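Local coordinates for protein dicer Related Helicase (Caenorhabditis elegans, PDB 6M6Q) that probably couples RNA binding to ATP hydrolysis as a RIG-I-like helicase of RNA interference, this fragment being its all-helical N-terminal domain, at residues W34-E42 against Q227-L237; F167-E176 against G183-A191. All coordinates share one frame; numbering follows the deposited sequence. Where two conformers were deposited one is given.

Interaction 1 (W34-E42 against Q227-L237)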
loop_
_atom_site.group_PDB
_atom_site.type_symbol
_atom_site.label_atom_id
_atom_site.label_comp_id
_atom_site.label_asym_id
_atom_site.label_seq_id
_atom_site.Cartn_x
_atom_site.Cartn_y
_atom_site.Cartn_z
ATOM N N TRP B 34 12.996 -7.993 5.447
ATOM C CA TRP B 34 14.245 -7.204 5.664
ATOM C C TRP B 34 15.413 -8.155 5.900
ATOM O O TRP B 34 16.547 -7.833 5.428
ATOM C CB TRP B 34 14.094 -6.185 6.799
ATOM C CG TRP B 34 13.119 -5.084 6.489
ATOM C CD1 TRP B 34 12.047 -4.700 7.244
ATOM C CD2 TRP B 34 13.106 -4.242 5.319
ATOM N NE1 TRP B 34 11.371 -3.678 6.627
ATOM C CE2 TRP B 34 11.996 -3.379 5.444
ATOM C CE3 TRP B 34 13.930 -4.117 4.191
ATOM C CZ2 TRP B 34 11.692 -2.414 4.486
ATOM C CZ3 TRP B 34 13.619 -3.170 3.237
ATOM C CH2 TRP B 34 12.510 -2.337 3.382
ATOM N N LYS B 35 15.148 -9.300 6.545
ATOM C CA LYS B 35 16.156 -10.358 6.790
ATOM C C LYS B 35 16.450 -11.063 5.469
ATOM O O LYS B 35 17.616 -11.422 5.252
ATOM C CB LYS B 35 15.688 -11.332 7.875
ATOM C CG LYS B 35 16.631 -12.509 8.169
ATOM C CD LYS B 35 18.040 -12.093 8.558
ATOM C CE LYS B 35 18.992 -13.243 8.822
ATOM N NZ LYS B 35 20.399 -12.767 8.781
ATOM N N PHE B 36 15.454 -11.171 4.587
ATOM C CA PHE B 36 15.595 -11.776 3.237
ATOM C C PHE B 36 16.462 -10.872 2.367
ATOM O O PHE B 36 17.382 -11.392 1.725
ATOM C CB PHE B 36 14.229 -12.012 2.599
ATOM C CG PHE B 36 14.277 -12.269 1.117
ATOM C CD1 PHE B 36 14.870 -13.417 0.613
ATOM C CD2 PHE B 36 13.710 -11.372 0.225
ATOM C CE1 PHE B 36 14.915 -13.645 -0.752
ATOM C CE2 PHE B 36 13.748 -11.606 -1.134
ATOM C CZ PHE B 36 14.347 -12.741 -1.620
ATOM N N LEU B 37 16.193 -9.559 2.380
ATOM C CA LEU B 37 17.043 -8.528 1.706
ATOM C C LEU B 37 18.442 -8.629 2.271
ATOM O O LEU B 37 19.350 -8.749 1.471
ATOM C CB LEU B 37 16.468 -7.115 1.908
ATOM C CG LEU B 37 17.185 -5.965 1.173
ATOM C CD1 LEU B 37 17.060 -6.074 -0.360
ATOM C CD2 LEU B 37 16.648 -4.616 1.646
ATOM N N ASP B 38 18.573 -8.696 3.607
ATOM C CA ASP B 38 19.885 -8.804 4.311
ATOM C C ASP B 38 20.685 -9.989 3.753
ATOM O O ASP B 38 21.891 -9.799 3.514
ATOM C CB ASP B 38 19.735 -8.913 5.831
ATOM C CG ASP B 38 21.083 -8.886 6.536
ATOM O OD1 ASP B 38 21.543 -9.967 6.956
ATOM O OD2 ASP B 38 21.715 -7.817 6.542
ATOM N N VAL B 39 20.040 -11.150 3.564
ATOM C CA VAL B 39 20.667 -12.426 3.085
ATOM C C VAL B 39 21.143 -12.238 1.632
ATOM O O VAL B 39 22.298 -12.599 1.330
ATOM C CB VAL B 39 19.686 -13.618 3.223
ATOM C CG1 VAL B 39 20.115 -14.828 2.400
ATOM C CG2 VAL B 39 19.484 -14.024 4.680
ATOM N N CYS B 40 20.307 -11.654 0.777
ATOM C CA CYS B 40 20.641 -11.373 -0.644
ATOM C C CYS B 40 21.846 -10.418 -0.711
ATOM O O CYS B 40 22.693 -10.621 -1.574
ATOM C CB CYS B 40 19.448 -10.794 -1.404
ATOM S SG CYS B 40 18.041 -11.927 -1.558
ATOM N N VAL B 41 21.926 -9.438 0.189
ATOM C CA VAL B 41 23.006 -8.411 0.198
ATOM C C VAL B 41 24.289 -9.040 0.750
ATOM O O VAL B 41 25.352 -8.789 0.179
ATOM C CB VAL B 41 22.595 -7.166 0.999
ATOM C CG1 VAL B 41 23.796 -6.280 1.316
ATOM C CG2 VAL B 41 21.510 -6.374 0.281
ATOM N N GLU B 42 24.166 -9.873 1.787
ATOM C CA GLU B 42 25.278 -10.641 2.418
ATOM C C GLU B 42 25.976 -11.510 1.367
ATOM O O GLU B 42 27.195 -11.662 1.472
ATOM C CB GLU B 42 24.725 -11.499 3.552
ATOM C CG GLU B 42 25.778 -12.269 4.339
ATOM C CD GLU B 42 25.184 -13.228 5.367
ATOM O OE1 GLU B 42 24.199 -13.930 5.026
ATOM O OE2 GLU B 42 25.678 -13.251 6.513
ATOM N N GLN B 227 18.401 -11.337 13.522
ATOM C CA GLN B 227 19.356 -10.203 13.536
ATOM C C GLN B 227 19.939 -10.081 12.142
ATOM O O GLN B 227 20.157 -11.133 11.505
ATOM C CB GLN B 227 20.513 -10.437 14.509
ATOM C CG GLN B 227 20.102 -10.984 15.857
ATOM C CD GLN B 227 19.376 -9.945 16.653
ATOM O OE1 GLN B 227 19.777 -8.778 16.684
ATOM N NE2 GLN B 227 18.273 -10.352 17.265
ATOM N N LEU B 228 20.146 -8.855 11.668
ATOM C CA LEU B 228 20.685 -8.602 10.315
ATOM C C LEU B 228 22.199 -8.706 10.397
ATOM O O LEU B 228 22.752 -8.392 11.462
ATOM C CB LEU B 228 20.222 -7.232 9.811
ATOM C CG LEU B 228 18.706 -6.983 9.843
ATOM C CD1 LEU B 228 18.387 -5.544 9.449
ATOM C CD2 LEU B 228 17.954 -7.967 8.935
ATOM N N SER B 229 22.816 -9.227 9.341
ATOM C CA SER B 229 24.262 -9.530 9.244
ATOM C C SER B 229 25.012 -8.366 8.584
ATOM O O SER B 229 26.233 -8.275 8.823
ATOM C CB SER B 229 24.497 -10.812 8.492
ATOM O OG SER B 229 23.786 -11.888 9.074
ATOM N N THR B 230 24.341 -7.533 7.760
ATOM C CA THR B 230 25.012 -6.444 6.978
ATOM C C THR B 230 24.815 -5.083 7.667
ATOM O O THR B 230 23.770 -4.856 8.284
ATOM C CB THR B 230 24.585 -6.400 5.494
ATOM O OG1 THR B 230 23.277 -5.847 5.345
ATOM C CG2 THR B 230 24.645 -7.753 4.822
ATOM N N ASP B 231 25.786 -4.200 7.532
ATOM C CA ASP B 231 25.683 -2.796 7.999
ATOM C C ASP B 231 24.721 -2.054 7.073
ATOM O O ASP B 231 23.921 -1.238 7.593
ATOM C CB ASP B 231 27.067 -2.144 8.084
ATOM C CG ASP B 231 27.948 -2.762 9.165
ATOM O OD1 ASP B 231 28.592 -1.998 9.909
ATOM O OD2 ASP B 231 27.960 -4.004 9.270
ATOM N N LEU B 232 24.745 -2.389 5.771
ATOM C CA LEU B 232 24.000 -1.684 4.684
ATOM C C LEU B 232 22.498 -1.675 4.998
ATOM O O LEU B 232 21.880 -0.599 4.886
ATOM C CB LEU B 232 24.277 -2.387 3.353
ATOM C CG LEU B 232 23.747 -1.693 2.096
ATOM C CD1 LEU B 232 24.695 -1.915 0.928
ATOM C CD2 LEU B 232 22.344 -2.176 1.730
ATOM N N VAL B 233 21.928 -2.832 5.328
ATOM C CA VAL B 233 20.467 -2.997 5.556
ATOM C C VAL B 233 20.143 -2.444 6.945
ATOM O O VAL B 233 19.130 -1.755 7.091
ATOM C CB VAL B 233 20.025 -4.468 5.388
ATOM C CG1 VAL B 233 18.544 -4.664 5.720
ATOM C CG2 VAL B 233 20.327 -4.991 3.980
ATOM N N GLU B 234 21.021 -2.656 7.906
ATOM C CA GLU B 234 20.826 -2.172 9.291
ATOM C C GLU B 234 20.563 -0.655 9.298
ATOM O O GLU B 234 19.556 -0.258 9.880
ATOM C CB GLU B 234 22.033 -2.516 10.150
ATOM C CG GLU B 234 21.859 -2.085 11.592
ATOM C CD GLU B 234 20.809 -2.869 12.357
ATOM O OE1 GLU B 234 20.952 -4.129 12.432
ATOM O OE2 GLU B 234 19.843 -2.227 12.892
ATOM N N ASP B 235 21.457 0.150 8.690
ATOM C CA ASP B 235 21.397 1.645 8.719
ATOM C C ASP B 235 20.314 2.149 7.744
ATOM O O ASP B 235 19.902 3.393 7.839
ATOM C CB ASP B 235 22.772 2.254 8.419
ATOM C CG ASP B 235 23.037 2.510 6.943
ATOM O OD1 ASP B 235 23.917 1.822 6.380
ATOM O OD2 ASP B 235 22.386 3.426 6.375
ATOM N N LEU B 236 19.880 1.296 6.837
ATOM C CA LEU B 236 18.822 1.619 5.862
ATOM C C LEU B 236 17.477 1.684 6.592
ATOM O O LEU B 236 16.637 2.497 6.181
ATOM C CB LEU B 236 18.858 0.552 4.776
ATOM C CG LEU B 236 17.767 0.612 3.723
ATOM C CD1 LEU B 236 17.879 1.874 2.893
ATOM C CD2 LEU B 236 17.853 -0.612 2.830
ATOM N N LEU B 237 17.319 0.915 7.678
ATOM C CA LEU B 237 16.036 0.737 8.409
ATOM C C LEU B 237 16.039 1.494 9.750
ATOM O O LEU B 237 14.978 1.509 10.403
ATOM C CB LEU B 237 15.814 -0.763 8.633
ATOM C CG LEU B 237 15.865 -1.627 7.372
ATOM C CD1 LEU B 237 15.862 -3.106 7.715
ATOM C CD2 LEU B 237 14.707 -1.296 6.452
HETATM O O HOH W 1 24.643 -14.248 9.383
#
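Asp38 OD2 is gripped twice by Thr230: OG1 donates to it at 2.8 Å, nearly in line with its C-O bond, and Thr230 N donates at 2.9 Å to the syn lone pair of OD2. Asp38 OD1 accepts from Ser229 N at 2.8 Å, from above the carboxylate plane. Thr230 is the N-cap of helix 231-236, and its OG1 also accepts a weak capping bond from Val233 N, so one hydroxyl joins the cap to helix 33-42. The two helices of this all-helical domain run roughly antiparallel; the axes of segments 34-42 and 231-236 approach to 9.5 Å at 148°. With CG anti to the backbone N (chi1 -174°), the Asp38 carboxylate is carried to the backbone of Ser229 and Thr230, at the start of helix 231-236. With an alanine here the N-H groups of Ser229 and Thr230 and the Thr230 hydroxyl have no carboxylate to donate to, and the loop ahead of helix 231-236 would probably come away from helix 33-42. Lys35 NZ makes a long salt bridge to Asp38 OD1 and donates to Gln227 O at 3.2 Å, in the carbonyl plane, while also bonding Tyr144 OH. Deeper in, the Val233 side chain is a knob in the hole formed by Trp34, Leu37, Asp38 and Val41. Beyond it Leu237 CD2 rests over the face of the Trp34 six-membered ring, 3.5 Å from its centroid and 9° off the normal.

Interaction 2 (F167-E176 against G183-A191); sequences FKNKFYDEEE and GYQKLDRVA
Glu176, Leu187 and Lys186 have the most surface buried in this contact. The Glu176 chain extends beyond CG and brings its carboxylate to the edge of the Arg189 guanidinium, the two planes 45° apart. In this salt bridge Glu176 OE1 accepts from Arg189 NH1 (3.1 Å) and NH2 (3.3 Å), both from the same face of the carboxylate; the bond from Arg189 NH1 to Glu176 OE2, 2.9 Å, is weak in its angle. Helix 186-193 starts beside the N-terminal end of helix 174-179 and packs across helix 162-171, the axes of segments 167-171 and 186-191 at 72°. Asp173 N-caps helix 174-179, its OD1 accepting from Glu176 N at 3.1 Å, and Gln185 occupies the N-cap position of helix 186-193. A water between them accepts from Asp173 N and Lys186 N and donates to Glu176 OE1. Lys186 lays CE beside Asp173 CB (4.0 Å), and its NZ continues to a weak bond with Leu310 O of helix 301-310. Leu187, with CG anti to the backbone N (chi1 -176°), places its methyls among Phe167, Phe171 and Tyr172: Leu187 CD2 lies 3.9 Å from Tyr172 CZ and also touches Phe167 CZ, while Leu187 CD1 packs on Phe171 CB at 4.3 Å. Ala27 of helix 25-29 touches both Tyr172 and Leu187.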
loop_
_atom_site.group_PDB
_atom_site.type_symbol
_atom_site.label_atom_id
_atom_site.label_comp_id
_atom_site.label_asym_id
_atom_site.label_seq_id
_atom_site.Cartn_x
_atom_site.Cartn_y
_atom_site.Cartn_z
ATOM N N PHE B 167 -4.459 -14.964 15.607
ATOM C CA PHE B 167 -3.561 -14.333 14.605
ATOM C C PHE B 167 -4.220 -14.359 13.223
ATOM O O PHE B 167 -4.337 -13.291 12.598
ATOM C CB PHE B 167 -2.225 -15.067 14.589
ATOM C CG PHE B 167 -1.139 -14.426 13.779
ATOM C CD1 PHE B 167 -0.969 -14.747 12.442
ATOM C CD2 PHE B 167 -0.202 -13.602 14.386
ATOM C CE1 PHE B 167 0.092 -14.223 11.722
ATOM C CE2 PHE B 167 0.860 -13.082 13.665
ATOM C CZ PHE B 167 0.999 -13.386 12.333
ATOM N N LYS B 168 -4.665 -15.536 12.776
ATOM C CA LYS B 168 -5.318 -15.725 11.447
ATOM C C LYS B 168 -6.591 -14.875 11.371
ATOM O O LYS B 168 -6.856 -14.329 10.303
ATOM C CB LYS B 168 -5.655 -17.196 11.200
ATOM C CG LYS B 168 -4.487 -18.042 10.721
ATOM C CD LYS B 168 -4.784 -19.535 10.670
ATOM C CE LYS B 168 -3.590 -20.364 10.231
ATOM N NZ LYS B 168 -3.748 -21.789 10.601
ATOM N N ASN B 169 -7.319 -14.767 12.484
ATOM C CA ASN B 169 -8.665 -14.145 12.558
ATOM C C ASN B 169 -8.549 -12.618 12.577
ATOM O O ASN B 169 -9.345 -11.972 11.892
ATOM C CB ASN B 169 -9.459 -14.636 13.773
ATOM C CG ASN B 169 -10.098 -16.002 13.576
ATOM O OD1 ASN B 169 -10.589 -16.591 14.534
ATOM N ND2 ASN B 169 -10.088 -16.522 12.350
ATOM N N LYS B 170 -7.594 -12.053 13.308
ATOM C CA LYS B 170 -7.566 -10.580 13.532
ATOM C C LYS B 170 -6.631 -9.889 12.527
ATOM O O LYS B 170 -6.837 -8.698 12.298
ATOM C CB LYS B 170 -7.174 -10.249 14.970
ATOM C CG LYS B 170 -7.992 -10.958 16.041
ATOM C CD LYS B 170 -8.886 -10.048 16.831
ATOM C CE LYS B 170 -10.256 -10.635 17.087
ATOM N NZ LYS B 170 -11.283 -9.570 17.177
ATOM N N PHE B 171 -5.651 -10.594 11.958
ATOM C CA PHE B 171 -4.572 -9.978 11.137
ATOM C C PHE B 171 -4.802 -10.218 9.636
ATOM O O PHE B 171 -4.051 -9.657 8.832
ATOM C CB PHE B 171 -3.201 -10.505 11.556
ATOM C CG PHE B 171 -2.659 -9.933 12.836
ATOM C CD1 PHE B 171 -2.508 -8.568 13.002
ATOM C CD2 PHE B 171 -2.200 -10.769 13.836
ATOM C CE1 PHE B 171 -1.954 -8.053 14.163
ATOM C CE2 PHE B 171 -1.645 -10.251 14.994
ATOM C CZ PHE B 171 -1.523 -8.895 15.155
ATOM N N TYR B 172 -5.801 -11.013 9.262
ATOM C CA TYR B 172 -6.206 -11.186 7.842
ATOM C C TYR B 172 -7.699 -10.898 7.688
ATOM O O TYR B 172 -8.492 -11.202 8.600
ATOM C CB TYR B 172 -5.833 -12.573 7.331
ATOM C CG TYR B 172 -4.379 -12.964 7.492
ATOM C CD1 TYR B 172 -3.868 -13.309 8.734
ATOM C CD2 TYR B 172 -3.558 -13.153 6.388
ATOM C CE1 TYR B 172 -2.557 -13.733 8.892
ATOM C CE2 TYR B 172 -2.249 -13.606 6.523
ATOM C CZ TYR B 172 -1.751 -13.911 7.785
ATOM O OH TYR B 172 -0.468 -14.361 7.959
ATOM N N ASP B 173 -8.051 -10.255 6.581
ATOM C CA ASP B 173 -9.437 -10.181 6.061
ATOM C C ASP B 173 -9.720 -11.465 5.287
ATOM O O ASP B 173 -8.922 -11.788 4.368
ATOM C CB ASP B 173 -9.636 -8.943 5.187
ATOM C CG ASP B 173 -11.023 -8.862 4.589
ATOM O OD1 ASP B 173 -11.166 -9.187 3.399
ATOM O OD2 ASP B 173 -11.950 -8.502 5.328
ATOM N N GLU B 174 -10.776 -12.188 5.680
ATOM C CA GLU B 174 -11.183 -13.509 5.108
ATOM C C GLU B 174 -11.245 -13.425 3.565
ATOM O O GLU B 174 -10.666 -14.336 2.905
ATOM C CB GLU B 174 -12.507 -13.967 5.748
ATOM C CG GLU B 174 -13.200 -15.151 5.053
ATOM C CD GLU B 174 -12.499 -16.505 5.114
ATOM O OE1 GLU B 174 -11.542 -16.662 5.908
ATOM O OE2 GLU B 174 -12.921 -17.404 4.370
ATOM N N GLU B 175 -11.880 -12.383 3.001
ATOM C CA GLU B 175 -12.135 -12.268 1.535
ATOM C C GLU B 175 -10.806 -12.013 0.800
ATOM O O GLU B 175 -10.584 -12.632 -0.268
ATOM C CB GLU B 175 -13.178 -11.171 1.266
ATOM C CG GLU B 175 -13.517 -10.961 -0.214
ATOM C CD GLU B 175 -14.074 -12.162 -0.987
ATOM O OE1 GLU B 175 -14.543 -13.136 -0.345
ATOM O OE2 GLU B 175 -14.042 -12.116 -2.244
ATOM N N GLU B 176 -9.977 -11.122 1.331
ATOM C CA GLU B 176 -8.708 -10.682 0.700
ATOM C C GLU B 176 -7.733 -11.866 0.620
ATOM O O GLU B 176 -7.054 -12.023 -0.430
ATOM C CB GLU B 176 -8.127 -9.521 1.499
ATOM C CG GLU B 176 -7.200 -8.633 0.706
ATOM C CD GLU B 176 -7.054 -7.264 1.328
ATOM O OE1 GLU B 176 -6.795 -7.207 2.554
ATOM O OE2 GLU B 176 -7.256 -6.257 0.608
ATOM N N GLY B 183 -1.047 -11.653 -2.495
ATOM C CA GLY B 183 -1.346 -10.213 -2.572
ATOM C C GLY B 183 -1.208 -9.549 -1.223
ATOM O O GLY B 183 -0.964 -10.264 -0.245
ATOM N N TYR B 184 -1.378 -8.221 -1.180
ATOM C CA TYR B 184 -1.342 -7.393 0.049
ATOM C C TYR B 184 -2.412 -7.903 1.022
ATOM O O TYR B 184 -3.578 -8.057 0.612
ATOM C CB TYR B 184 -1.516 -5.903 -0.290
ATOM C CG TYR B 184 -0.220 -5.163 -0.510
ATOM C CD1 TYR B 184 0.516 -4.677 0.562
ATOM C CD2 TYR B 184 0.301 -4.989 -1.785
ATOM C CE1 TYR B 184 1.735 -4.045 0.375
ATOM C CE2 TYR B 184 1.516 -4.350 -1.990
ATOM C CZ TYR B 184 2.232 -3.868 -0.907
ATOM O OH TYR B 184 3.436 -3.252 -1.100
ATOM N N GLN B 185 -2.033 -8.120 2.284
ATOM C CA GLN B 185 -2.968 -8.511 3.367
ATOM C C GLN B 185 -2.931 -7.467 4.477
ATOM O O GLN B 185 -1.952 -6.696 4.541
ATOM C CB GLN B 185 -2.620 -9.899 3.906
ATOM C CG GLN B 185 -2.641 -10.995 2.847
ATOM C CD GLN B 185 -4.018 -11.223 2.273
ATOM O OE1 GLN B 185 -5.038 -11.071 2.948
ATOM N NE2 GLN B 185 -4.057 -11.576 1.005
ATOM N N LYS B 186 -3.961 -7.453 5.318
ATOM C CA LYS B 186 -4.052 -6.565 6.500
ATOM C C LYS B 186 -2.703 -6.575 7.240
ATOM O O LYS B 186 -2.183 -5.509 7.519
ATOM C CB LYS B 186 -5.209 -7.009 7.395
ATOM C CG LYS B 186 -6.211 -5.915 7.704
ATOM C CD LYS B 186 -7.104 -6.221 8.873
ATOM C CE LYS B 186 -8.326 -7.024 8.498
ATOM N NZ LYS B 186 -9.040 -7.511 9.702
ATOM N N LEU B 187 -2.152 -7.758 7.480
ATOM C CA LEU B 187 -0.855 -7.974 8.177
ATOM C C LEU B 187 0.233 -7.051 7.592
ATOM O O LEU B 187 0.957 -6.395 8.394
ATOM C CB LEU B 187 -0.457 -9.450 8.037
ATOM C CG LEU B 187 0.801 -9.856 8.789
ATOM C CD1 LEU B 187 0.765 -9.349 10.228
ATOM C CD2 LEU B 187 0.990 -11.369 8.747
ATOM N N ASP B 188 0.383 -7.036 6.267
ATOM C CA ASP B 188 1.425 -6.243 5.575
ATOM C C ASP B 188 1.207 -4.747 5.897
ATOM O O ASP B 188 2.215 -4.035 6.091
ATOM C CB ASP B 188 1.439 -6.513 4.064
ATOM C CG ASP B 188 1.614 -7.972 3.651
ATOM O OD1 ASP B 188 0.605 -8.570 3.143
ATOM O OD2 ASP B 188 2.757 -8.483 3.756
ATOM N N ARG B 189 -0.051 -4.295 5.987
ATOM C CA ARG B 189 -0.396 -2.866 6.240
ATOM C C ARG B 189 -0.113 -2.500 7.701
ATOM O O ARG B 189 0.476 -1.431 7.931
ATOM C CB ARG B 189 -1.857 -2.575 5.898
ATOM C CG ARG B 189 -2.151 -2.615 4.404
ATOM C CD ARG B 189 -3.619 -2.411 4.071
ATOM N NE ARG B 189 -3.990 -3.164 2.884
ATOM C CZ ARG B 189 -4.811 -4.205 2.866
ATOM N NH1 ARG B 189 -5.047 -4.832 1.726
ATOM N NH2 ARG B 189 -5.392 -4.624 3.979
ATOM N N VAL B 190 -0.553 -3.317 8.648
ATOM C CA VAL B 190 -0.479 -2.973 10.096
ATOM C C VAL B 190 0.995 -3.003 10.529
ATOM O O VAL B 190 1.455 -1.992 11.067
ATOM C CB VAL B 190 -1.363 -3.891 10.963
ATOM C CG1 VAL B 190 -1.417 -3.405 12.406
ATOM C CG2 VAL B 190 -2.769 -4.004 10.408
ATOM N N ALA B 191 1.707 -4.097 10.236
ATOM C CA ALA B 191 3.134 -4.320 10.575
ATOM C C ALA B 191 4.007 -3.221 9.957
ATOM O O ALA B 191 4.967 -2.785 10.605
ATOM C CB ALA B 191 3.557 -5.677 10.085
HETATM O O HOH W 2 -6.176 -9.412 4.454
#

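Overall arrangement
Interactions 1 and 2 lie on opposite sides of the chain's centre, about 25 Å apart between centres and about 8 Å between nearest atoms, and do not touch. Interaction 1 joins residues far apart in sequence, and both segments of interaction 2 fall between them; interaction 2 itself is a local contact of neighbouring helices. Two parts of the fold run from one to the other: helix 25-29, which packs on interaction 2, precedes helix 33-42 of interaction 1, and helix 262-271 meets Trp34 while Ile272, just after it, touches Phe167. Glu175 also packs on His110 of the second subunit, whereas no other chain touches interaction 1.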